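Long-range contacts in bowman-Birk type bran trypsin inhibitor (Oryza sativa, PDB 2QN5), which probably inhibits trypsin-like serine endopeptidases, as is usual for Bowman-Birk inhibitors, and is represented here by a two-repeat piece of the longer protein: residues P69-D74 / A99-D104; D9-L14 / A61-F66; E2-C7 / D56-A61. One frame throughout, in Å; residues are numbered along the deposited sequence.

Contacts 2 and 3 belong to the first of the two repeats in this chain, and contact 1 mostly to the second. Contacts 2 and 3 share A61, touch one another and pack loop segments against the three-stranded sheet, with centres about 8 Å apart. Contact 1 joins two loops with no strand in them. It is partly buried; contacts 2 and 3 lie at the surface. The chemistry differs accordingly. Contact 1 uses small residues and backbone, with D100 against P69. Contact 2 adds an isoleucine and a phenylalanine, with an aspartate tied to a backbone N-H and a threonine hydroxyl. Contact 3 is the most aromatic, with an arginine over a tyrosine. Contacts 1 and 3 lie on opposite sides of the chain's centre.

Contact 1. Residues P69-D74 / A99-D104; sequences PRPWGD and ADACKD
A101 and P71 make the main apolar touch between two type I beta turns, R70 to G73 and A99 to C102. The A101 methyl lies against the R70-P71 peptide: A101 CB is 3.6 Å from P71 N, with R70 C also near, and 4.3 Å from P71 CD. The A99 methyl instead meets G73 CA and approaches P71 O. The positive phi of G73, 77°, favours glycine. Backbone packs on backbone where P71 CA comes 3.7 Å from C102 N. P69 and D100 bring a ring against a carboxylate. D100 CG sits between its backbone N and carbonyl carbon (chi1 55°), which brings D100 OD1 within 3.9 Å of P69 CG. The two side chains cross at about a right angle. R70 turns away and makes a cation-pi contact with F66 of the first repeat. C102 is fixed by its disulfide to C118. Both segments are loops that follow strand 54-59, and P71 rests on the loop residues D120 and F122; no helix or strand occurs in the chain between the two segments.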
loop_
_atom_site.group_PDB
_atom_site.type_symbol
_atom_site.label_atom_id
_atom_site.label_comp_id
_atom_site.label_asym_id
_atom_site.label_seq_id
_atom_site.Cartn_x
_atom_site.Cartn_y
_atom_site.Cartn_z
ATOM N N PRO A 69 10.415 13.799 -22.880
ATOM C CA PRO A 69 10.114 12.476 -23.448
ATOM C C PRO A 69 11.235 11.443 -23.463
ATOM O O PRO A 69 12.409 11.749 -23.253
ATOM C CB PRO A 69 9.582 12.799 -24.848
ATOM C CG PRO A 69 10.215 14.102 -25.168
ATOM C CD PRO A 69 10.147 14.861 -23.863
ATOM N N ARG A 70 10.843 10.206 -23.728
ATOM C CA ARG A 70 11.763 9.088 -23.746
ATOM C C ARG A 70 11.645 8.281 -25.017
ATOM O O ARG A 70 10.557 8.045 -25.512
ATOM C CB ARG A 70 11.462 8.202 -22.555
ATOM C CG ARG A 70 11.651 8.925 -21.251
ATOM C CD ARG A 70 10.745 8.409 -20.165
ATOM N NE ARG A 70 11.015 9.101 -18.908
ATOM C CZ ARG A 70 12.168 9.029 -18.249
ATOM N NH1 ARG A 70 12.326 9.691 -17.113
ATOM N NH2 ARG A 70 13.159 8.287 -18.723
ATOM N N PRO A 71 12.781 7.818 -25.542
ATOM C CA PRO A 71 12.819 7.025 -26.770
ATOM C C PRO A 71 11.599 6.126 -26.890
ATOM O O PRO A 71 10.939 6.089 -27.929
ATOM C CB PRO A 71 14.107 6.235 -26.611
ATOM C CG PRO A 71 14.999 7.210 -25.890
ATOM C CD PRO A 71 14.076 7.761 -24.835
ATOM N N TRP A 72 11.309 5.414 -25.803
ATOM C CA TRP A 72 10.176 4.489 -25.711
ATOM C C TRP A 72 8.924 5.261 -26.101
ATOM O O TRP A 72 7.824 4.711 -26.206
ATOM C CB TRP A 72 10.074 3.951 -24.266
ATOM C CG TRP A 72 11.441 3.693 -23.674
ATOM C CD1 TRP A 72 12.399 2.866 -24.182
ATOM C CD2 TRP A 72 12.057 4.386 -22.576
ATOM N NE1 TRP A 72 13.575 3.007 -23.485
ATOM C CE2 TRP A 72 13.397 3.934 -22.494
ATOM C CE3 TRP A 72 11.614 5.342 -21.660
ATOM C CZ2 TRP A 72 14.300 4.410 -21.533
ATOM C CZ3 TRP A 72 12.515 5.817 -20.700
ATOM C CH2 TRP A 72 13.844 5.347 -20.649
ATOM N N GLY A 73 9.128 6.553 -26.324
ATOM C CA GLY A 73 8.055 7.441 -26.707
ATOM C C GLY A 73 7.191 7.814 -25.523
ATOM O O GLY A 73 7.066 8.991 -25.167
ATOM N N ASP A 74 6.605 6.806 -24.889
ATOM C CA ASP A 74 5.727 7.078 -23.776
ATOM C C ASP A 74 5.500 5.842 -22.928
ATOM O O ASP A 74 6.052 5.737 -21.834
ATOM C CB ASP A 74 4.404 7.596 -24.320
ATOM C CG ASP A 74 3.547 8.191 -23.257
ATOM O OD1 ASP A 74 3.974 9.211 -22.676
ATOM O OD2 ASP A 74 2.457 7.634 -23.002
ATOM N N ALA A 99 9.240 6.926 -31.805
ATOM C CA ALA A 99 8.916 8.280 -31.379
ATOM C C ALA A 99 10.062 9.279 -31.425
ATOM O O ALA A 99 11.226 8.922 -31.285
ATOM C CB ALA A 99 8.326 8.241 -29.982
ATOM N N ASP A 100 9.687 10.542 -31.610
ATOM C CA ASP A 100 10.590 11.690 -31.685
ATOM C C ASP A 100 11.917 11.612 -30.913
ATOM O O ASP A 100 12.911 12.231 -31.309
ATOM C CB ASP A 100 9.822 12.943 -31.244
ATOM C CG ASP A 100 9.184 12.784 -29.862
ATOM O OD1 ASP A 100 9.927 12.753 -28.857
ATOM O OD2 ASP A 100 7.940 12.683 -29.781
ATOM N N ALA A 101 11.941 10.870 -29.811
ATOM C CA ALA A 101 13.167 10.762 -29.032
ATOM C C ALA A 101 13.927 9.480 -29.373
ATOM O O ALA A 101 15.102 9.332 -29.021
ATOM C CB ALA A 101 12.847 10.821 -27.544
ATOM N N CYS A 102 13.247 8.561 -30.058
ATOM C CA CYS A 102 13.836 7.292 -30.498
ATOM C C CYS A 102 15.069 7.654 -31.317
ATOM O O CYS A 102 15.435 8.827 -31.377
ATOM C CB CYS A 102 12.815 6.516 -31.352
ATOM S SG CYS A 102 13.466 5.163 -32.389
ATOM N N LYS A 103 15.716 6.682 -31.951
ATOM C CA LYS A 103 16.905 7.016 -32.731
ATOM C C LYS A 103 17.513 5.858 -33.517
ATOM O O LYS A 103 18.590 6.002 -34.092
ATOM C CB LYS A 103 17.965 7.604 -31.794
ATOM C CG LYS A 103 18.996 8.479 -32.462
ATOM C CD LYS A 103 19.650 9.378 -31.431
ATOM C CE LYS A 103 18.603 10.219 -30.706
ATOM N NZ LYS A 103 19.185 11.025 -29.596
ATOM N N ASP A 104 16.830 4.718 -33.555
ATOM C CA ASP A 104 17.352 3.551 -34.265
ATOM C C ASP A 104 16.208 2.678 -34.752
ATOM O O ASP A 104 16.358 1.463 -34.899
ATOM C CB ASP A 104 18.248 2.731 -33.332
ATOM C CG ASP A 104 19.269 3.585 -32.604
ATOM O OD1 ASP A 104 20.239 4.034 -33.256
ATOM O OD2 ASP A 104 19.094 3.818 -31.380
#

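Contact 2. Residues D9-L14 / A61-F66; sequences DNIKRL and ADPGPF
I11 spreads its two branches over the turn at P63 and G64. The CG2 branch packs on the proline ring, with I11 CG2 3.8 Å from P63 CB, and the two side chains cross at about a right angle. The other branch extends further. With CG1 beside the backbone N (chi1 -57°) and CD1 carried on in an extended chain, I11 CD1 comes to 3.8 Å from P63 O and 4.0 Å from G64 O. The same methyl approaches F66 obliquely, with I11 CD1 4.5 Å from F66 CE2.

D9 meets F66 mainly at the ring edge. D9 O lies near the ring plane, 3.6 Å from F66 CE2. The aspartate side chain runs past the base of the ring, with D9 OD1 3.9 Å from F66 CB and the carboxylate and ring planes 23° apart. This oxygen has its polar partners just beyond the segment. It accepts hydrogen bonds from T68 OG1 and C67 N, which fix the carboxylate beside the phenylalanine.

Within the loop, the geometry of D62 OD2 and G64 N fits an Asx turn, though the modelled bond is too short to be trusted. Beyond the segments, P63 rests on W23 of strand 22-25, and P65 shares a backbone hydrogen bond with C8.

The arrangement lays the 61-66 loop against the outermost strand 11-13 of the antiparallel sheet. Strands 11-13 and 22-25 flank the loop that carries the K17-P18 bond, probably the reactive bond for trypsin, as in the inhibitory hairpin of Bowman-Birk domains.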
loop_
_atom_site.group_PDB
_atom_site.type_symbol
_atom_site.label_atom_id
_atom_site.label_comp_id
_atom_site.label_asym_id
_atom_site.label_seq_id
_atom_site.Cartn_x
_atom_site.Cartn_y
_atom_site.Cartn_z
ATOM N N ASP A 9 10.223 13.989 -13.673
ATOM C CA ASP A 9 11.073 12.958 -14.275
ATOM C C ASP A 9 11.421 11.939 -13.211
ATOM O O ASP A 9 10.989 10.784 -13.279
ATOM C CB ASP A 9 12.356 13.583 -14.839
ATOM C CG ASP A 9 12.091 14.472 -16.041
ATOM O OD1 ASP A 9 11.695 13.945 -17.103
ATOM O OD2 ASP A 9 12.270 15.699 -15.923
ATOM N N ASN A 10 12.209 12.369 -12.229
ATOM C CA ASN A 10 12.568 11.488 -11.139
ATOM C C ASN A 10 11.347 11.333 -10.265
ATOM O O ASN A 10 11.129 12.108 -9.326
ATOM C CB ASN A 10 13.722 12.058 -10.330
ATOM C CG ASN A 10 15.059 11.740 -10.943
ATOM O OD1 ASN A 10 15.378 10.572 -11.168
ATOM N ND2 ASN A 10 15.857 12.774 -11.222
ATOM N N ILE A 11 10.536 10.334 -10.607
ATOM C CA ILE A 11 9.319 10.037 -9.862
ATOM C C ILE A 11 9.580 8.823 -8.986
ATOM O O ILE A 11 9.874 7.738 -9.486
ATOM C CB ILE A 11 8.123 9.722 -10.799
ATOM C CG1 ILE A 11 7.867 10.890 -11.758
ATOM C CG2 ILE A 11 6.877 9.481 -9.969
ATOM C CD1 ILE A 11 6.798 10.602 -12.796
ATOM N N LYS A 12 9.489 9.017 -7.678
ATOM C CA LYS A 12 9.711 7.927 -6.743
ATOM C C LYS A 12 8.372 7.386 -6.282
ATOM O O LYS A 12 7.410 8.140 -6.158
ATOM C CB LYS A 12 10.521 8.410 -5.530
ATOM C CG LYS A 12 10.752 7.345 -4.448
ATOM C CD LYS A 12 11.401 6.055 -5.005
ATOM C CE LYS A 12 12.802 6.298 -5.577
ATOM N NZ LYS A 12 13.497 5.041 -5.970
ATOM N N ARG A 13 8.309 6.080 -6.048
ATOM C CA ARG A 13 7.082 5.454 -5.576
ATOM C C ARG A 13 7.272 4.967 -4.159
ATOM O O ARG A 13 8.204 4.212 -3.877
ATOM C CB ARG A 13 6.697 4.270 -6.457
ATOM C CG ARG A 13 5.683 3.355 -5.796
ATOM C CD ARG A 13 5.084 2.357 -6.759
ATOM N NE ARG A 13 3.992 1.645 -6.115
ATOM C CZ ARG A 13 2.985 1.090 -6.772
ATOM N NH1 ARG A 13 2.022 0.456 -6.115
ATOM N NH2 ARG A 13 2.946 1.175 -8.090
ATOM N N LEU A 14 6.387 5.395 -3.267
ATOM C CA LEU A 14 6.486 4.985 -1.872
ATOM C C LEU A 14 6.393 3.477 -1.771
ATOM O O LEU A 14 5.822 2.812 -2.638
ATOM C CB LEU A 14 5.373 5.618 -1.032
ATOM C CG LEU A 14 5.536 7.083 -0.613
ATOM C CD1 LEU A 14 5.671 8.002 -1.813
ATOM C CD2 LEU A 14 4.337 7.467 0.222
ATOM N N ALA A 61 -3.700 7.495 -9.227
ATOM C CA ALA A 61 -3.391 6.540 -10.271
ATOM C C ALA A 61 -2.199 6.979 -11.095
ATOM O O ALA A 61 -1.222 6.255 -11.191
ATOM C CB ALA A 61 -4.574 6.369 -11.164
ATOM N N ASP A 62 -2.285 8.174 -11.679
ATOM C CA ASP A 62 -1.237 8.722 -12.533
ATOM C C ASP A 62 -0.274 9.665 -11.817
ATOM O O ASP A 62 -0.683 10.718 -11.334
ATOM C CB ASP A 62 -1.893 9.460 -13.704
ATOM C CG ASP A 62 -0.886 9.998 -14.716
ATOM O OD1 ASP A 62 -1.320 10.404 -15.820
ATOM O OD2 ASP A 62 0.328 10.022 -14.411
ATOM N N PRO A 63 1.024 9.300 -11.744
ATOM C CA PRO A 63 2.030 10.137 -11.084
ATOM C C PRO A 63 2.494 11.286 -11.988
ATOM O O PRO A 63 3.461 11.991 -11.692
ATOM C CB PRO A 63 3.142 9.150 -10.769
ATOM C CG PRO A 63 3.089 8.240 -11.929
ATOM C CD PRO A 63 1.603 7.994 -12.110
ATOM N N GLY A 64 1.797 11.477 -13.098
ATOM C CA GLY A 64 2.146 12.575 -13.975
ATOM C C GLY A 64 2.974 12.179 -15.172
ATOM O O GLY A 64 3.600 11.114 -15.182
ATOM N N PRO A 65 2.996 13.029 -16.209
ATOM C CA PRO A 65 3.763 12.751 -17.419
ATOM C C PRO A 65 5.172 13.159 -17.115
ATOM O O PRO A 65 5.429 13.743 -16.060
ATOM C CB PRO A 65 3.119 13.672 -18.430
ATOM C CG PRO A 65 2.889 14.898 -17.603
ATOM C CD PRO A 65 2.324 14.338 -16.313
ATOM N N PHE A 66 6.089 12.855 -18.022
ATOM C CA PHE A 66 7.470 13.248 -17.810
ATOM C C PHE A 66 7.655 14.677 -18.287
ATOM O O PHE A 66 6.790 15.246 -18.951
ATOM C CB PHE A 66 8.426 12.318 -18.552
ATOM C CG PHE A 66 8.524 10.951 -17.946
ATOM C CD1 PHE A 66 7.780 9.895 -18.451
ATOM C CD2 PHE A 66 9.344 10.727 -16.843
ATOM C CE1 PHE A 66 7.845 8.627 -17.861
ATOM C CE2 PHE A 66 9.421 9.469 -16.244
ATOM C CZ PHE A 66 8.672 8.414 -16.752
#

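Contact 3. Residues E2-C7 / D56-A61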
loop_
_atom_site.group_PDB
_atom_site.type_symbol
_atom_site.label_atom_id
_atom_site.label_comp_id
_atom_site.label_asym_id
_atom_site.label_seq_id
_atom_site.Cartn_x
_atom_site.Cartn_y
_atom_site.Cartn_z
ATOM N N GLU A 2 -4.893 17.012 -5.599
ATOM C CA GLU A 2 -4.176 17.939 -6.462
ATOM C C GLU A 2 -2.694 17.641 -6.628
ATOM O O GLU A 2 -1.883 17.848 -5.707
ATOM C CB GLU A 2 -4.348 19.380 -5.964
ATOM C CG GLU A 2 -5.541 20.097 -6.577
ATOM C CD GLU A 2 -5.570 19.988 -8.110
ATOM O OE1 GLU A 2 -6.443 20.645 -8.744
ATOM O OE2 GLU A 2 -4.721 19.243 -8.681
ATOM N N ARG A 3 -2.356 17.166 -7.823
ATOM C CA ARG A 3 -0.987 16.827 -8.189
ATOM C C ARG A 3 -0.143 18.084 -7.957
ATOM O O ARG A 3 -0.299 19.073 -8.666
ATOM C CB ARG A 3 -0.974 16.429 -9.661
ATOM C CG ARG A 3 0.189 15.580 -10.116
ATOM C CD ARG A 3 0.285 15.610 -11.652
ATOM N NE ARG A 3 -0.429 14.544 -12.364
ATOM C CZ ARG A 3 -1.724 14.256 -12.241
ATOM N NH1 ARG A 3 -2.252 13.269 -12.956
ATOM N NH2 ARG A 3 -2.493 14.934 -11.401
ATOM N N PRO A 4 0.750 18.065 -6.951
ATOM C CA PRO A 4 1.610 19.212 -6.629
ATOM C C PRO A 4 2.698 19.550 -7.637
ATOM O O PRO A 4 3.714 20.126 -7.268
ATOM C CB PRO A 4 2.199 18.834 -5.268
ATOM C CG PRO A 4 2.343 17.352 -5.391
ATOM C CD PRO A 4 1.001 16.961 -6.007
ATOM N N TRP A 5 2.489 19.191 -8.900
ATOM C CA TRP A 5 3.459 19.476 -9.951
ATOM C C TRP A 5 2.887 19.139 -11.319
ATOM O O TRP A 5 2.093 18.213 -11.460
ATOM C CB TRP A 5 4.737 18.680 -9.722
ATOM C CG TRP A 5 4.521 17.216 -9.715
ATOM C CD1 TRP A 5 4.188 16.426 -10.776
ATOM C CD2 TRP A 5 4.651 16.341 -8.589
ATOM N NE1 TRP A 5 4.109 15.109 -10.383
ATOM C CE2 TRP A 5 4.390 15.030 -9.045
ATOM C CE3 TRP A 5 4.968 16.539 -7.237
ATOM C CZ2 TRP A 5 4.438 13.920 -8.199
ATOM C CZ3 TRP A 5 5.016 15.438 -6.394
ATOM C CH2 TRP A 5 4.752 14.141 -6.880
ATOM N N LYS A 6 3.293 19.902 -12.328
ATOM C CA LYS A 6 2.817 19.685 -13.682
ATOM C C LYS A 6 3.503 18.497 -14.349
ATOM O O LYS A 6 2.850 17.664 -14.961
ATOM C CB LYS A 6 3.006 20.957 -14.515
ATOM C CG LYS A 6 1.939 22.034 -14.284
ATOM C CD LYS A 6 2.089 22.711 -12.924
ATOM C CE LYS A 6 0.932 23.663 -12.641
ATOM N NZ LYS A 6 -0.375 22.961 -12.627
ATOM N N CYS A 7 4.817 18.407 -14.245
ATOM C CA CYS A 7 5.514 17.278 -14.836
ATOM C C CYS A 7 6.548 16.812 -13.819
ATOM O O CYS A 7 6.783 17.491 -12.828
ATOM C CB CYS A 7 6.203 17.687 -16.148
ATOM S SG CYS A 7 7.658 18.753 -15.915
ATOM N N ASP A 56 6.013 16.841 -1.154
ATOM C CA ASP A 56 4.574 16.801 -1.083
ATOM C C ASP A 56 4.275 15.464 -1.760
ATOM O O ASP A 56 4.826 15.159 -2.828
ATOM C CB ASP A 56 3.979 17.967 -1.872
ATOM C CG ASP A 56 2.885 18.686 -1.118
ATOM O OD1 ASP A 56 1.865 18.051 -0.783
ATOM O OD2 ASP A 56 3.041 19.895 -0.859
ATOM N N ILE A 57 3.444 14.640 -1.131
ATOM C CA ILE A 57 3.133 13.352 -1.724
ATOM C C ILE A 57 1.784 13.372 -2.394
ATOM O O ILE A 57 0.781 13.732 -1.773
ATOM C CB ILE A 57 3.113 12.211 -0.695
ATOM C CG1 ILE A 57 4.459 12.121 0.019
ATOM C CG2 ILE A 57 2.830 10.892 -1.411
ATOM C CD1 ILE A 57 4.482 11.128 1.167
ATOM N N TYR A 58 1.781 12.999 -3.673
ATOM C CA TYR A 58 0.565 12.916 -4.469
ATOM C C TYR A 58 0.118 11.478 -4.324
ATOM O O TYR A 58 0.947 10.567 -4.340
ATOM C CB TYR A 58 0.855 13.192 -5.935
ATOM C CG TYR A 58 -0.291 12.882 -6.851
ATOM C CD1 TYR A 58 -1.454 13.633 -6.823
ATOM C CD2 TYR A 58 -0.206 11.845 -7.759
ATOM C CE1 TYR A 58 -2.508 13.353 -7.687
ATOM C CE2 TYR A 58 -1.250 11.556 -8.625
ATOM C CZ TYR A 58 -2.390 12.309 -8.584
ATOM O OH TYR A 58 -3.420 12.004 -9.430
ATOM N N TRP A 59 -1.186 11.282 -4.175
ATOM C CA TRP A 59 -1.757 9.958 -4.021
ATOM C C TRP A 59 -2.746 9.788 -5.156
ATOM O O TRP A 59 -3.828 10.355 -5.114
ATOM C CB TRP A 59 -2.470 9.889 -2.684
ATOM C CG TRP A 59 -3.075 8.574 -2.336
ATOM C CD1 TRP A 59 -3.261 7.494 -3.157
ATOM C CD2 TRP A 59 -3.629 8.211 -1.063
ATOM N NE1 TRP A 59 -3.900 6.482 -2.469
ATOM C CE2 TRP A 59 -4.135 6.900 -1.183
ATOM C CE3 TRP A 59 -3.746 8.870 0.168
ATOM C CZ2 TRP A 59 -4.747 6.242 -0.115
ATOM C CZ3 TRP A 59 -4.351 8.216 1.218
ATOM C CH2 TRP A 59 -4.844 6.918 1.074
ATOM N N GLY A 60 -2.380 9.025 -6.177
ATOM C CA GLY A 60 -3.291 8.841 -7.284
ATOM C C GLY A 60 -2.813 7.831 -8.297
ATOM O O GLY A 60 -1.676 7.366 -8.246
ATOM N N ALA A 61 -3.700 7.495 -9.227
ATOM C CA ALA A 61 -3.391 6.540 -10.271
ATOM C C ALA A 61 -2.199 6.979 -11.095
ATOM O O ALA A 61 -1.222 6.255 -11.191
ATOM C CB ALA A 61 -4.574 6.369 -11.164
#
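A surface contact of aromatic and aliphatic groups lays the chain start E2-C7 across strand 54-59, an outermost strand of the sheet, with Y58 at its centre. R3 covers one face of the tyrosine ring. Its CG stands over the centre in a CH-pi contact, R3 CG lying 4.1 Å from the ring centroid and 8° off the normal. Further out the chain bends at chi3, and the guanidinium turns one of its faces to Y58 CZ, the two planes 35° apart. R3 NH2 is 3.7 Å from Y58 OH. G60 N lies above the opposite face, toward the rim. This is the first of the two repeats in this chain, and its disulfide from C7 to C67 ties the start of the chain to the loop after the strand. A leucine in place of Y58 would probably take the ring face from under R3 CG and the guanidinium, leaving the arginine chain freer to turn. P4 bridges two strand residues: P4 CD is 3.8 Å from Y58 CB, and P4 CG is 3.9 Å from D56 CB. W5 comes in beside it. D56 O sits at the edge of the indole, 3.6 Å from W5 CZ3, while W5 NE1 gives a weak hydrogen bond to P63 O.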